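Pdx2 protein (Plasmodium falciparum, PDB 2ABW) hydrolyses glutamine to glutamate and ammonia, and passes the ammonia to Pdx1 for the synthesis of pyridoxal 5'-phosphate, the active form of vitamin B6. Local coordinates at residues Thr56-Cys61 with Asn108-Gly113; Val73-Ile76 with Lys80-Ile83; Ala184-Asn189 with Tyr210-Asn215. One frame throughout, in Å; residues are numbered along the deposited sequence.

Interaction 1 of 3, residues Thr56-Cys61 with Asn108-Gly113; sequences TVRRCC and NKFSFG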
loop_
_atom_site.group_PDB
_atom_site.type_symbol
_atom_site.label_atom_id
_atom_site.label_comp_id
_atom_site.label_asym_id
_atom_site.label_seq_id
_atom_site.Cartn_x
_atom_site.Cartn_y
_atom_site.Cartn_z
ATOM N N THR A 56 -9.181 4.143 -11.213
ATOM C CA THR A 56 -8.659 5.482 -11.491
ATOM C C THR A 56 -7.141 5.563 -11.448
ATOM O O THR A 56 -6.567 6.061 -12.383
ATOM C CB THR A 56 -9.175 6.505 -10.477
ATOM O OG1 THR A 56 -10.608 6.492 -10.518
ATOM C CG2 THR A 56 -8.673 7.895 -10.831
ATOM N N VAL A 57 -6.559 5.021 -10.429
ATOM C CA VAL A 57 -5.097 5.011 -10.309
ATOM C C VAL A 57 -4.511 4.236 -11.476
ATOM O O VAL A 57 -3.602 4.670 -12.176
ATOM C CB VAL A 57 -4.674 4.402 -9.025
ATOM C CG1 VAL A 57 -3.178 4.109 -9.064
ATOM C CG2 VAL A 57 -5.054 5.248 -7.783
ATOM N N ARG A 58 -5.111 3.094 -11.825
ATOM C CA ARG A 58 -4.558 2.326 -12.949
ATOM C C ARG A 58 -4.600 3.051 -14.271
ATOM O O ARG A 58 -3.699 2.996 -15.068
ATOM C CB ARG A 58 -5.312 0.989 -13.086
ATOM C CG ARG A 58 -4.827 0.087 -14.182
ATOM C CD ARG A 58 -3.329 -0.291 -14.048
ATOM N NE ARG A 58 -2.826 -1.113 -15.153
ATOM C CZ ARG A 58 -2.371 -0.695 -16.330
ATOM N NH1 ARG A 58 -2.269 0.594 -16.664
ATOM N NH2 ARG A 58 -1.899 -1.570 -17.202
ATOM N N ARG A 59 -5.712 3.722 -14.562
ATOM C CA ARG A 59 -5.819 4.517 -15.783
ATOM C C ARG A 59 -4.776 5.648 -15.816
ATOM O O ARG A 59 -4.214 5.952 -16.862
ATOM C CB ARG A 59 -7.209 5.139 -15.757
ATOM C CG ARG A 59 -7.506 6.008 -16.901
ATOM C CD ARG A 59 -9.031 6.167 -16.998
ATOM N NE ARG A 59 -9.653 4.916 -17.442
ATOM C CZ ARG A 59 -10.858 4.472 -17.082
ATOM N NH1 ARG A 59 -11.623 5.138 -16.209
ATOM N NH2 ARG A 59 -11.306 3.340 -17.618
ATOM N N CYS A 60 -4.511 6.233 -14.659
ATOM C CA CYS A 60 -3.449 7.265 -14.564
ATOM C C CYS A 60 -2.044 6.724 -14.996
ATOM O O CYS A 60 -1.198 7.483 -15.508
ATOM C CB CYS A 60 -3.355 7.805 -13.144
ATOM S SG CYS A 60 -4.809 8.846 -12.632
ATOM N N CYS A 61 -1.816 5.437 -14.767
ATOM C CA CYS A 61 -0.564 4.800 -15.128
ATOM C C CYS A 61 -0.505 4.301 -16.540
ATOM O O CYS A 61 0.511 3.814 -17.008
ATOM C CB CYS A 61 -0.262 3.648 -14.156
ATOM S SG CYS A 61 -0.098 4.119 -12.502
ATOM N N ASN A 108 -5.449 -8.526 -18.090
ATOM C CA ASN A 108 -4.617 -9.088 -17.087
ATOM C C ASN A 108 -3.452 -8.164 -16.796
ATOM O O ASN A 108 -2.603 -8.522 -15.979
ATOM C CB ASN A 108 -4.193 -10.552 -17.384
ATOM C CG ASN A 108 -3.301 -10.695 -18.568
ATOM O OD1 ASN A 108 -3.107 -11.817 -19.093
ATOM N ND2 ASN A 108 -2.757 -9.617 -19.018
ATOM N N LYS A 109 -3.475 -6.950 -17.364
ATOM C CA LYS A 109 -2.498 -5.949 -16.962
ATOM C C LYS A 109 -3.120 -4.958 -15.970
ATOM O O LYS A 109 -2.559 -3.918 -15.779
ATOM C CB LYS A 109 -1.883 -5.235 -18.181
ATOM C CG LYS A 109 -0.889 -6.090 -19.080
ATOM C CD LYS A 109 -0.034 -5.280 -20.131
ATOM C CE LYS A 109 0.979 -4.194 -19.552
ATOM N NZ LYS A 109 1.506 -2.984 -20.488
ATOM N N PHE A 110 -4.233 -5.288 -15.351
ATOM C CA PHE A 110 -4.822 -4.413 -14.346
ATOM C C PHE A 110 -3.943 -4.205 -13.092
ATOM O O PHE A 110 -3.644 -3.072 -12.732
ATOM C CB PHE A 110 -6.165 -4.921 -13.863
ATOM C CG PHE A 110 -6.863 -3.999 -12.899
ATOM C CD1 PHE A 110 -7.508 -2.856 -13.379
ATOM C CD2 PHE A 110 -7.012 -4.324 -11.545
ATOM C CE1 PHE A 110 -8.200 -2.020 -12.491
ATOM C CE2 PHE A 110 -7.718 -3.490 -10.661
ATOM C CZ PHE A 110 -8.295 -2.362 -11.134
ATOM N N SER A 111 -3.624 -5.289 -12.386
ATOM C CA SER A 111 -2.785 -5.217 -11.225
ATOM C C SER A 111 -1.287 -5.064 -11.586
ATOM O O SER A 111 -0.810 -5.564 -12.628
ATOM C CB SER A 111 -2.910 -6.477 -10.400
ATOM O OG SER A 111 -2.167 -6.431 -9.197
ATOM N N PHE A 112 -0.597 -4.376 -10.678
ATOM C CA PHE A 112 0.913 -4.342 -10.681
ATOM C C PHE A 112 1.449 -5.626 -10.145
ATOM O O PHE A 112 2.638 -5.950 -10.396
ATOM C CB PHE A 112 1.506 -3.184 -9.883
ATOM C CG PHE A 112 0.964 -1.845 -10.176
ATOM C CD1 PHE A 112 1.124 -1.237 -11.398
ATOM C CD2 PHE A 112 0.365 -1.103 -9.171
ATOM C CE1 PHE A 112 0.637 0.018 -11.683
ATOM C CE2 PHE A 112 -0.111 0.106 -9.424
ATOM C CZ PHE A 112 -0.012 0.713 -10.700
ATOM N N GLY A 113 0.667 -6.355 -9.351
ATOM C CA GLY A 113 1.167 -7.555 -8.650
ATOM C C GLY A 113 2.061 -7.215 -7.452
ATOM O O GLY A 113 2.347 -6.030 -7.215
#

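Interaction 2 of 3, residues Val73-Ile76 with Lys80-Ile83; sequences VHFI and KKPI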
loop_
_atom_site.group_PDB
_atom_site.type_symbol
_atom_site.label_atom_id
_atom_site.label_comp_id
_atom_site.label_asym_id
_atom_site.label_seq_id
_atom_site.Cartn_x
_atom_site.Cartn_y
_atom_site.Cartn_z
ATOM N N VAL A 73 5.909 -1.975 -12.515
ATOM C CA VAL A 73 6.075 -3.413 -12.480
ATOM C C VAL A 73 7.521 -3.702 -12.296
ATOM O O VAL A 73 7.907 -4.604 -11.538
ATOM C CB VAL A 73 5.419 -4.076 -13.724
ATOM C CG1 VAL A 73 5.835 -5.582 -13.797
ATOM C CG2 VAL A 73 3.911 -3.942 -13.661
ATOM N N HIS A 74 8.376 -3.050 -13.081
ATOM C CA HIS A 74 9.804 -3.269 -12.964
ATOM C C HIS A 74 10.324 -2.899 -11.551
ATOM O O HIS A 74 11.171 -3.588 -10.953
ATOM C CB HIS A 74 10.527 -2.537 -14.083
ATOM C CG HIS A 74 12.018 -2.524 -13.961
ATOM N ND1 HIS A 74 12.673 -1.435 -13.431
ATOM C CD2 HIS A 74 12.968 -3.374 -14.387
ATOM C CE1 HIS A 74 13.969 -1.634 -13.521
ATOM N NE2 HIS A 74 14.164 -2.861 -13.976
ATOM N N PHE A 75 9.864 -1.775 -11.035
ATOM C CA PHE A 75 10.268 -1.264 -9.709
ATOM C C PHE A 75 9.927 -2.306 -8.649
ATOM O O PHE A 75 10.754 -2.614 -7.782
ATOM C CB PHE A 75 9.508 0.003 -9.439
ATOM C CG PHE A 75 9.707 0.676 -8.088
ATOM C CD1 PHE A 75 8.981 0.268 -6.978
ATOM C CD2 PHE A 75 10.540 1.785 -8.019
ATOM C CE1 PHE A 75 9.119 0.888 -5.762
ATOM C CE2 PHE A 75 10.654 2.462 -6.786
ATOM C CZ PHE A 75 9.914 1.992 -5.722
ATOM N N ILE A 76 8.744 -2.881 -8.730
ATOM C CA ILE A 76 8.284 -3.841 -7.770
ATOM C C ILE A 76 8.986 -5.157 -7.854
ATOM O O ILE A 76 9.327 -5.782 -6.848
ATOM C CB ILE A 76 6.746 -4.039 -7.917
ATOM C CG1 ILE A 76 5.974 -2.777 -7.604
ATOM C CG2 ILE A 76 6.189 -5.162 -6.992
ATOM C CD1 ILE A 76 4.592 -2.757 -8.186
ATOM N N LYS A 80 12.836 -4.781 -6.915
ATOM C CA LYS A 80 12.393 -5.198 -5.583
ATOM C C LYS A 80 12.435 -4.046 -4.550
ATOM O O LYS A 80 12.775 -4.247 -3.339
ATOM C CB LYS A 80 13.212 -6.352 -5.101
ATOM C CG LYS A 80 13.371 -7.509 -6.006
ATOM C CD LYS A 80 12.147 -8.251 -6.148
ATOM C CE LYS A 80 12.452 -9.576 -6.827
ATOM N NZ LYS A 80 11.279 -10.247 -7.428
ATOM N N LYS A 81 12.134 -2.839 -5.022
ATOM C CA LYS A 81 12.127 -1.712 -4.125
ATOM C C LYS A 81 10.840 -1.747 -3.289
ATOM O O LYS A 81 9.813 -2.207 -3.719
ATOM C CB LYS A 81 12.243 -0.430 -4.863
ATOM C CG LYS A 81 13.654 -0.285 -5.431
ATOM C CD LYS A 81 13.819 1.236 -5.737
ATOM C CE LYS A 81 14.969 1.551 -6.426
ATOM N NZ LYS A 81 15.035 2.962 -6.725
ATOM N N PRO A 82 10.943 -1.306 -2.018
ATOM C CA PRO A 82 9.754 -1.352 -1.165
ATOM C C PRO A 82 8.562 -0.570 -1.721
ATOM O O PRO A 82 8.746 0.593 -2.144
ATOM C CB PRO A 82 10.250 -0.774 0.172
ATOM C CG PRO A 82 11.687 -1.107 0.187
ATOM C CD PRO A 82 12.139 -0.909 -1.268
ATOM N N ILE A 83 7.373 -1.157 -1.583
ATOM C CA ILE A 83 6.144 -0.520 -2.026
ATOM C C ILE A 83 5.061 -0.791 -1.025
ATOM O O ILE A 83 4.985 -1.876 -0.516
ATOM C CB ILE A 83 5.782 -0.969 -3.457
ATOM C CG1 ILE A 83 4.645 -0.104 -4.024
ATOM C CG2 ILE A 83 5.577 -2.462 -3.520
ATOM C CD1 ILE A 83 4.491 -0.187 -5.516
#

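Interaction 3 of 3, residues Ala184-Asn189 with Tyr210-Asn215; sequences AVEQNN and YEKVKN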
loop_
_atom_site.group_PDB
_atom_site.type_symbol
_atom_site.label_atom_id
_atom_site.label_comp_id
_atom_site.label_asym_id
_atom_site.label_seq_id
_atom_site.Cartn_x
_atom_site.Cartn_y
_atom_site.Cartn_z
ATOM N N ALA A 184 -3.680 -6.108 7.088
ATOM C CA ALA A 184 -2.374 -5.782 6.524
ATOM C C ALA A 184 -1.647 -7.052 6.254
ATOM O O ALA A 184 -1.684 -8.048 6.994
ATOM C CB ALA A 184 -1.624 -4.951 7.478
ATOM N N VAL A 185 -0.985 -7.073 5.089
ATOM C CA VAL A 185 -0.135 -8.202 4.681
ATOM C C VAL A 185 1.196 -7.669 4.200
ATOM O O VAL A 185 1.282 -6.505 3.754
ATOM C CB VAL A 185 -0.778 -9.027 3.534
ATOM C CG1 VAL A 185 -1.991 -9.809 4.104
ATOM C CG2 VAL A 185 -1.189 -8.225 2.322
ATOM N N GLU A 186 2.195 -8.522 4.245
ATOM C CA GLU A 186 3.515 -8.147 3.755
ATOM C C GLU A 186 4.091 -9.333 3.012
ATOM O O GLU A 186 4.041 -10.479 3.497
ATOM C CB GLU A 186 4.384 -7.722 4.959
ATOM C CG GLU A 186 5.757 -7.124 4.526
ATOM C CD GLU A 186 6.467 -6.424 5.684
ATOM O OE1 GLU A 186 6.075 -6.671 6.863
ATOM O OE2 GLU A 186 7.457 -5.744 5.470
ATOM N N GLN A 187 4.705 -9.099 1.874
ATOM C CA GLN A 187 5.290 -10.202 1.085
ATOM C C GLN A 187 6.533 -9.614 0.410
ATOM O O GLN A 187 6.378 -8.718 -0.405
ATOM C CB GLN A 187 4.361 -10.730 0.003
ATOM C CG GLN A 187 4.962 -11.959 -0.709
ATOM C CD GLN A 187 4.065 -12.527 -1.706
ATOM O OE1 GLN A 187 2.911 -12.067 -1.884
ATOM N NE2 GLN A 187 4.595 -13.534 -2.451
ATOM N N ASN A 188 7.702 -10.116 0.812
ATOM C CA ASN A 188 8.956 -9.630 0.218
ATOM C C ASN A 188 8.961 -8.095 0.387
ATOM O O ASN A 188 8.693 -7.622 1.509
ATOM C CB ASN A 188 9.096 -10.056 -1.222
ATOM C CG ASN A 188 9.014 -11.549 -1.446
ATOM O OD1 ASN A 188 9.750 -12.270 -0.830
ATOM N ND2 ASN A 188 8.053 -12.002 -2.296
ATOM N N ASN A 189 9.173 -7.339 -0.695
ATOM C CA ASN A 189 9.239 -5.898 -0.648
ATOM C C ASN A 189 7.922 -5.117 -0.622
ATOM O O ASN A 189 7.904 -3.874 -0.657
ATOM C CB ASN A 189 10.069 -5.391 -1.826
ATOM C CG ASN A 189 9.567 -5.876 -3.154
ATOM O OD1 ASN A 189 9.426 -7.076 -3.359
ATOM N ND2 ASN A 189 9.324 -4.939 -4.134
ATOM N N TYR A 210 8.763 3.296 6.567
ATOM C CA TYR A 210 10.043 4.009 6.510
ATOM C C TYR A 210 11.198 3.035 6.862
ATOM O O TYR A 210 12.227 2.999 6.161
ATOM C CB TYR A 210 10.020 5.168 7.476
ATOM C CG TYR A 210 11.369 5.776 7.593
ATOM C CD1 TYR A 210 11.873 6.650 6.664
ATOM C CD2 TYR A 210 12.243 5.418 8.611
ATOM C CE1 TYR A 210 13.160 7.167 6.772
ATOM C CE2 TYR A 210 13.521 5.923 8.728
ATOM C CZ TYR A 210 14.020 6.766 7.776
ATOM O OH TYR A 210 15.311 7.333 7.802
ATOM N N GLU A 211 11.081 2.305 7.956
ATOM C CA GLU A 211 12.125 1.392 8.369
ATOM C C GLU A 211 12.350 0.324 7.292
ATOM O O GLU A 211 13.514 -0.025 7.044
ATOM C CB GLU A 211 11.744 0.790 9.696
ATOM C CG GLU A 211 11.892 1.724 10.841
ATOM C CD GLU A 211 13.318 2.062 11.198
ATOM O OE1 GLU A 211 14.216 1.257 10.929
ATOM O OE2 GLU A 211 13.588 3.112 11.783
ATOM N N LYS A 212 11.287 -0.082 6.591
ATOM C CA LYS A 212 11.418 -1.044 5.487
ATOM C C LYS A 212 12.298 -0.497 4.392
ATOM O O LYS A 212 13.189 -1.129 3.815
ATOM C CB LYS A 212 10.063 -1.398 4.938
ATOM C CG LYS A 212 10.031 -2.538 3.992
ATOM C CD LYS A 212 8.579 -2.925 3.686
ATOM C CE LYS A 212 8.461 -4.032 2.570
ATOM N NZ LYS A 212 8.869 -5.291 3.239
ATOM N N VAL A 213 12.033 0.755 4.036
ATOM C CA VAL A 213 12.818 1.465 2.982
ATOM C C VAL A 213 14.257 1.644 3.448
ATOM O O VAL A 213 15.204 1.446 2.675
ATOM C CB VAL A 213 12.156 2.811 2.607
ATOM C CG1 VAL A 213 13.027 3.540 1.555
ATOM C CG2 VAL A 213 10.750 2.635 2.085
ATOM N N LYS A 214 14.433 2.085 4.718
ATOM C CA LYS A 214 15.795 2.230 5.267
ATOM C C LYS A 214 16.569 0.948 5.219
ATOM O O LYS A 214 17.737 0.991 4.762
ATOM C CB LYS A 214 15.656 2.726 6.720
ATOM C CG LYS A 214 17.022 2.984 7.353
ATOM C CD LYS A 214 16.908 2.945 8.850
ATOM C CE LYS A 214 17.021 1.493 9.353
ATOM N NZ LYS A 214 16.898 1.357 10.798
ATOM N N ASN A 215 15.951 -0.157 5.558
ATOM C CA ASN A 215 16.670 -1.462 5.599
ATOM C C ASN A 215 17.010 -1.880 4.166
ATOM O O ASN A 215 18.093 -2.374 3.854
ATOM C CB ASN A 215 15.804 -2.525 6.208
ATOM C CG ASN A 215 15.597 -2.344 7.738
ATOM O OD1 ASN A 215 16.362 -1.733 8.360
ATOM N ND2 ASN A 215 14.613 -3.029 8.276
#

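Interaction 1 of 3, residues Thr56-Cys61 with Asn108-Gly113
Arg58 grips a single backbone oxygen, Lys109 O, side-on with two nitrogens. To Lys109 O, Arg58 NE donates at 2.9 Å and NH2 at 2.8 Å, with both N-H angles near 146°. The oxygen lies in the guanidinium plane. Seen from the carbonyl, NE is tilted modestly from the C=O plane, whereas NH2 stands above it. The arginine leaves helix 54-60 with CG anti to the backbone N (chi1 -179°) and bends at chi2, which lays its CD 3.1 Å from Phe110 O. NH1 reaches Asp66 of helix 63-77, and Asp66 also binds Lys109 NZ, so one carboxylate serves both cations. This ties helix 54-60 to the loop joining strands 94-98 and 115-120 in the class I glutaminase fold. The helix begins at Ser54, probably part of the glutamine site, and the Phe110 ring packs on Ser54. The CB of Phe110 points away from the helix, yet ring atom CD1 approaches Arg58 CG at 4.1 Å. Cys61 SG meets Phe112 CZ at 3.9 Å. The sulfur sits at the ring edge, 82° off the normal.

Interaction 2 of 3, residues Val73-Ile76 with Lys80-Ile83
The Phe75 ring presents one face to the side chain of Lys81, and the two run at about a right angle to each other. Lys81 CB sits over that face, 3.6 Å from the ring centroid and 19° off the normal, in a CH-pi contact. It is shifted somewhat toward the rim. The lysine chain is extended beyond CG, so Lys81 CD also passes the ring, 3.6 Å from Phe75 CE2. Phe75 has CG anti to the backbone N (chi1 177°), which sends the ring from the helix toward the returning chain. The edge of the ring faces the next residues: Phe75 CE1 is 3.6 Å from Pro82 O, and Ile83 CB lies near the same edge. Ile76 and Ile83 meet at a slant. Ile76 CG1 touches Ile83 CD1 at 3.6 Å, and the two CD1 atoms are nearly as close.

The backbone closes the turn. Lys81 N donates to Phe75 O at 3.1 Å with an N-H angle of 159°. Lys80 has positive phi and is the first residue to leave helical geometry, while its CA-H points at Ile76 O, 3.4 Å from Lys80 CA. The contact thus joins the C-terminal end of helix 63-77 to the start of strand 83-86, the parallel strand that leads to the nucleophile Cys87. Leu47 of strand 46-49 packs on both Phe75 and Ile83.

The chemistry is divided. Apolar carbons of Phe75, Ile76 and Ile83 fill the buried side. The lysines contribute their methylenes to the contact and carry their ammonium groups to backbone carbonyls, Lys80 NZ to His77 O and Lys81 NZ to Cys44 O, which probably keeps the charges off the aromatic face.

Interaction 3 of 3, residues Ala184-Asn189 with Tyr210-Asn215
Lys212 reaches from helix 204-219 to Glu186, on the strand 180-187 of the large mixed sheet, and to the turn that follows it. The turn, at Asn188 and Asn189, joins this strand to its antiparallel neighbour 190-193, making a beta hairpin. The helix is the last one of the glutaminase fold.

One salt bridge crosses the contact. Lys212 NZ donates to Glu186 OE2 at 2.7 Å and uses the anti lone pair, on the side away from OE1. The two side chains come from opposite directions. OE1 is taken by the hydroxyl of Tyr208, from the same helix as Lys212, so both carboxylate oxygens are held. This probably fixes the rotation of the group and favours its charged form. A further salt bridge lies within the helix, where Lys214 NZ meets Glu211 OE1 at 2.7 Å through the syn lone pair.

The polar part involves the turn backbone. Lys212 NZ also donates to Asn188 O at 2.9 Å, in the carbonyl plane. The ammonium thus links a strand side chain to the hairpin turn.

Packing is slight and rests on the lysine methylenes. The bend at chi4 (75°) turns NZ to its two acceptors. The extended part of the chain before it brings Lys212 CE to 3.3 Å from Asn189 O.

Helix 63-77 carries one side of interaction 2 and packs against interaction 1. Interaction 2 is nested in the loop closed by interaction 1, and their centres are 14 Å apart. They touch where Phe112 CB meets Ile76 CD1 at 3.5 Å. Interaction 3 follows in the chain, with its centre 11 Å from that of interaction 2. Asn189 joins these two: its ND2 is 2.8 Å from both Ile76 O and Lys81 O, probably as hydrogen bonds. Interactions 1 and 3 do not touch, and their centres lie about 21 Å apart. Interaction 1 is nearest the probable glutamine site: the Phe110 side chain is about 7 Å from that of Arg121.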